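Local coordinates for Bak protein (Grouper iridovirus, PDB 5VMN), which inhibits apoptosis as a viral Bcl-2 protein that exclusively sequesters Bim, a pro-apoptotic protein of the host, at residues A[50-58]-A[94-104]. Sequence-based numbering, arbitrary orientation.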
loop_
_atom_site.group_PDB
_atom_site.type_symbol
_atom_site.label_atom_id
_atom_site.label_comp_id
_atom_site.label_asym_id
_atom_site.label_seq_id
_atom_site.Cartn_x
_atom_site.Cartn_y
_atom_site.Cartn_z
ATOM N N LEU A 50 14.958 4.816 7.603
ATOM C CA LEU A 50 14.088 5.957 7.348
ATOM C C LEU A 50 13.165 5.615 6.193
ATOM O O LEU A 50 13.658 5.345 5.098
ATOM C CB LEU A 50 14.926 7.174 6.978
ATOM C CG LEU A 50 14.117 8.443 6.767
ATOM C CD1 LEU A 50 13.504 8.906 8.076
ATOM C CD2 LEU A 50 15.024 9.519 6.196
ATOM N N PRO A 51 11.838 5.599 6.370
ATOM C CA PRO A 51 10.967 5.213 5.252
ATOM C C PRO A 51 10.938 6.234 4.123
ATOM O O PRO A 51 10.860 7.447 4.354
ATOM C CB PRO A 51 9.581 5.111 5.894
ATOM C CG PRO A 51 9.655 5.863 7.140
ATOM C CD PRO A 51 11.085 5.795 7.618
ATOM N N ASN A 52 10.905 5.715 2.877
ATOM C CA ASN A 52 10.543 6.553 1.725
ATOM C C ASN A 52 9.634 5.722 0.832
ATOM O O ASN A 52 10.083 5.068 -0.113
ATOM C CB ASN A 52 11.758 7.050 0.969
ATOM C CG ASN A 52 11.396 8.092 -0.056
ATOM O OD1 ASN A 52 10.271 8.135 -0.539
ATOM N ND2 ASN A 52 12.354 8.936 -0.399
ATOM N N ILE A 53 8.339 5.722 1.162
ATOM C CA ILE A 53 7.427 4.800 0.494
ATOM C C ILE A 53 7.243 5.191 -0.961
ATOM O O ILE A 53 7.005 4.319 -1.812
ATOM C CB ILE A 53 6.075 4.748 1.215
ATOM C CG1 ILE A 53 6.247 4.448 2.708
ATOM C CG2 ILE A 53 5.169 3.734 0.559
ATOM C CD1 ILE A 53 6.976 3.200 3.013
ATOM N N LEU A 54 7.264 6.491 -1.267
ATOM C CA LEU A 54 7.142 6.902 -2.661
ATOM C C LEU A 54 8.278 6.334 -3.497
ATOM O O LEU A 54 8.050 5.783 -4.581
ATOM C CB LEU A 54 7.098 8.427 -2.756
ATOM C CG LEU A 54 7.040 9.008 -4.157
ATOM C CD1 LEU A 54 5.798 8.498 -4.868
ATOM C CD2 LEU A 54 7.026 10.524 -4.056
ATOM N N GLU A 55 9.500 6.402 -2.979
ATOM C CA GLU A 55 10.647 5.835 -3.676
ATOM C C GLU A 55 10.485 4.335 -3.848
ATOM O O GLU A 55 10.765 3.792 -4.922
ATOM C CB GLU A 55 11.936 6.134 -2.909
ATOM C CG GLU A 55 13.151 5.554 -3.565
ATOM C CD GLU A 55 14.450 5.955 -2.885
ATOM O OE1 GLU A 55 15.405 5.150 -2.914
ATOM O OE2 GLU A 55 14.503 7.069 -2.328
ATOM N N ILE A 56 10.052 3.645 -2.792
ATOM C CA ILE A 56 9.898 2.188 -2.878
ATOM C C ILE A 56 8.850 1.817 -3.918
ATOM O O ILE A 56 9.071 0.928 -4.745
ATOM C CB ILE A 56 9.535 1.603 -1.507
ATOM C CG1 ILE A 56 10.688 1.818 -0.531
ATOM C CG2 ILE A 56 9.266 0.091 -1.640
ATOM C CD1 ILE A 56 10.323 1.472 0.896
ATOM N N GLY A 57 7.717 2.524 -3.925
ATOM C CA GLY A 57 6.684 2.244 -4.913
ATOM C C GLY A 57 7.170 2.502 -6.326
ATOM O O GLY A 57 6.955 1.690 -7.228
ATOM N N ASN A 58 7.874 3.604 -6.530
ATOM C CA ASN A 58 8.406 3.862 -7.854
ATOM C C ASN A 58 9.500 2.868 -8.214
ATOM O O ASN A 58 9.655 2.530 -9.389
ATOM C CB ASN A 58 8.893 5.303 -7.959
ATOM C CG ASN A 58 7.733 6.281 -8.086
ATOM O OD1 ASN A 58 6.613 5.887 -8.415
ATOM N ND2 ASN A 58 7.994 7.545 -7.830
ATOM N N ILE A 94 4.380 8.275 6.540
ATOM C CA ILE A 94 4.250 7.020 5.803
ATOM C C ILE A 94 2.941 7.000 5.027
ATOM O O ILE A 94 2.899 6.659 3.837
ATOM C CB ILE A 94 4.354 5.819 6.760
ATOM C CG1 ILE A 94 5.786 5.644 7.243
ATOM C CG2 ILE A 94 3.925 4.536 6.083
ATOM C CD1 ILE A 94 5.901 4.833 8.504
ATOM N N THR A 95 1.845 7.356 5.699
ATOM C CA THR A 95 0.545 7.350 5.031
ATOM C C THR A 95 0.505 8.367 3.898
ATOM O O THR A 95 -0.015 8.081 2.815
ATOM C CB THR A 95 -0.571 7.637 6.035
ATOM O OG1 THR A 95 -0.425 8.959 6.549
ATOM C CG2 THR A 95 -0.509 6.673 7.170
ATOM N N GLU A 96 1.072 9.555 4.122
ATOM C CA GLU A 96 1.104 10.561 3.066
ATOM C C GLU A 96 1.972 10.114 1.907
ATOM O O GLU A 96 1.637 10.382 0.749
ATOM C CB GLU A 96 1.617 11.902 3.611
ATOM C CG GLU A 96 0.769 12.482 4.715
ATOM C CD GLU A 96 1.370 13.747 5.326
ATOM O OE1 GLU A 96 0.571 14.629 5.677
ATOM O OE2 GLU A 96 2.617 13.859 5.456
ATOM N N GLN A 97 3.096 9.440 2.200
ATOM C CA GLN A 97 3.950 8.917 1.142
ATOM C C GLN A 97 3.183 7.895 0.299
ATOM O O GLN A 97 3.263 7.902 -0.939
ATOM C CB GLN A 97 5.216 8.283 1.755
ATOM C CG GLN A 97 6.227 9.276 2.386
ATOM C CD GLN A 97 7.376 8.607 3.214
ATOM O OE1 GLN A 97 7.552 7.397 3.205
ATOM N NE2 GLN A 97 8.113 9.417 3.956
ATOM N N LEU A 98 2.422 7.021 0.959
ATOM C CA LEU A 98 1.605 6.035 0.250
ATOM C C LEU A 98 0.575 6.707 -0.636
ATOM O O LEU A 98 0.425 6.363 -1.814
ATOM C CB LEU A 98 0.884 5.134 1.245
ATOM C CG LEU A 98 1.383 3.741 1.469
ATOM C CD1 LEU A 98 0.389 3.033 2.347
ATOM C CD2 LEU A 98 1.570 3.003 0.188
ATOM N N GLU A 99 -0.163 7.665 -0.075
ATOM C CA GLU A 99 -1.171 8.359 -0.865
ATOM C C GLU A 99 -0.545 9.015 -2.087
ATOM O O GLU A 99 -1.104 8.948 -3.190
ATOM C CB GLU A 99 -1.889 9.390 0.001
ATOM C CG GLU A 99 -2.707 8.756 1.115
ATOM C CD GLU A 99 -3.104 9.730 2.211
ATOM O OE1 GLU A 99 -2.389 10.728 2.425
ATOM O OE2 GLU A 99 -4.135 9.491 2.869
ATOM N N ARG A 100 0.626 9.641 -1.913
ATOM C CA ARG A 100 1.287 10.306 -3.025
ATOM C C ARG A 100 1.614 9.309 -4.130
ATOM O O ARG A 100 1.453 9.615 -5.321
ATOM C CB ARG A 100 2.556 11.020 -2.517
ATOM C CG ARG A 100 2.939 12.321 -3.199
ATOM C CD ARG A 100 3.785 13.221 -2.268
ATOM N NE ARG A 100 4.840 12.447 -1.609
ATOM C CZ ARG A 100 5.117 12.452 -0.301
ATOM N NH1 ARG A 100 4.437 13.207 0.558
ATOM N NH2 ARG A 100 6.101 11.684 0.152
ATOM N N PHE A 101 2.063 8.106 -3.760
ATOM C CA PHE A 101 2.374 7.108 -4.774
ATOM C C PHE A 101 1.133 6.765 -5.586
ATOM O O PHE A 101 1.182 6.709 -6.820
ATOM C CB PHE A 101 2.940 5.835 -4.139
ATOM C CG PHE A 101 3.099 4.703 -5.121
ATOM C CD1 PHE A 101 4.124 4.732 -6.048
ATOM C CD2 PHE A 101 2.194 3.660 -5.162
ATOM C CE1 PHE A 101 4.277 3.729 -6.969
ATOM C CE2 PHE A 101 2.343 2.633 -6.079
ATOM C CZ PHE A 101 3.388 2.674 -6.991
ATOM N N PHE A 102 0.017 6.503 -4.906
ATOM C CA PHE A 102 -1.162 6.004 -5.608
ATOM C C PHE A 102 -1.878 7.106 -6.374
ATOM O O PHE A 102 -2.653 6.812 -7.289
ATOM C CB PHE A 102 -2.121 5.318 -4.627
ATOM C CG PHE A 102 -1.660 3.948 -4.212
ATOM C CD1 PHE A 102 -1.700 2.889 -5.105
ATOM C CD2 PHE A 102 -1.148 3.728 -2.957
ATOM C CE1 PHE A 102 -1.247 1.645 -4.751
ATOM C CE2 PHE A 102 -0.720 2.474 -2.585
ATOM C CZ PHE A 102 -0.737 1.429 -3.493
ATOM N N ARG A 103 -1.613 8.366 -6.055
ATOM C CA ARG A 103 -2.220 9.462 -6.810
ATOM C C ARG A 103 -1.471 9.794 -8.093
ATOM O O ARG A 103 -1.972 10.577 -8.903
ATOM C CB ARG A 103 -2.312 10.708 -5.936
ATOM C CG ARG A 103 -3.322 10.574 -4.799
ATOM C CD ARG A 103 -3.642 11.927 -4.166
ATOM N NE ARG A 103 -2.431 12.695 -3.853
ATOM C CZ ARG A 103 -1.917 12.864 -2.633
ATOM N NH1 ARG A 103 -2.496 12.328 -1.560
ATOM N NH2 ARG A 103 -0.809 13.574 -2.486
ATOM N N GLN A 104 -0.293 9.235 -8.309
ATOM C CA GLN A 104 0.382 9.423 -9.583
ATOM C C GLN A 104 -0.486 8.902 -10.716
ATOM O O GLN A 104 -1.114 7.842 -10.605
ATOM C CB GLN A 104 1.719 8.695 -9.592
ATOM C CG GLN A 104 2.731 9.238 -8.593
ATOM C CD GLN A 104 4.063 8.495 -8.646
ATOM O OE1 GLN A 104 5.097 9.072 -8.961
ATOM N NE2 GLN A 104 4.037 7.219 -8.324
HETATM O O HOH W 1 10.440 9.372 6.047
#
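Gln104 NE2 is shared by two oxygens. Across the contact it donates to Asn58 OD1 at 2.9 Å, nearly straight and on a carbonyl lone pair; its other acceptor is Phe101 O, in the last turn of helix 88-103. A weak return bond from Asn58 ND2 to Gln104 OE1 is consistent with the amide orientations that the NE2 bonds set. The amides join helix 53-60 to the junction of helices 88-103 and 105-113 in the all-helical Bcl-2 fold, the short helix segments crossing at -36°. At the other end Gln97, its chain extended beyond CG, reaches the start of helix 53-60: its OE1 accepts from Ile53 N at 2.8 Å, the donor standing well above the carbonyl plane, while its NE2 bonds weakly to Pro51 O, a link doubled by a water bridging the same two atoms. Between these amides the packing is largely apolar. Ile53 CG2 meets Leu98 CD2 at 3.7 Å, and Ser78 of helix 68-84 touches both side chains. With CG anti to its backbone N (chi1 177°), Leu54 lays CD1 against Phe101 CA and CD2 beside Arg100 NE. Gly57 CA sits over a face of the Phe101 ring, while Asn58 OD1 lies at its edge, 3.5 Å from Phe101 CE1.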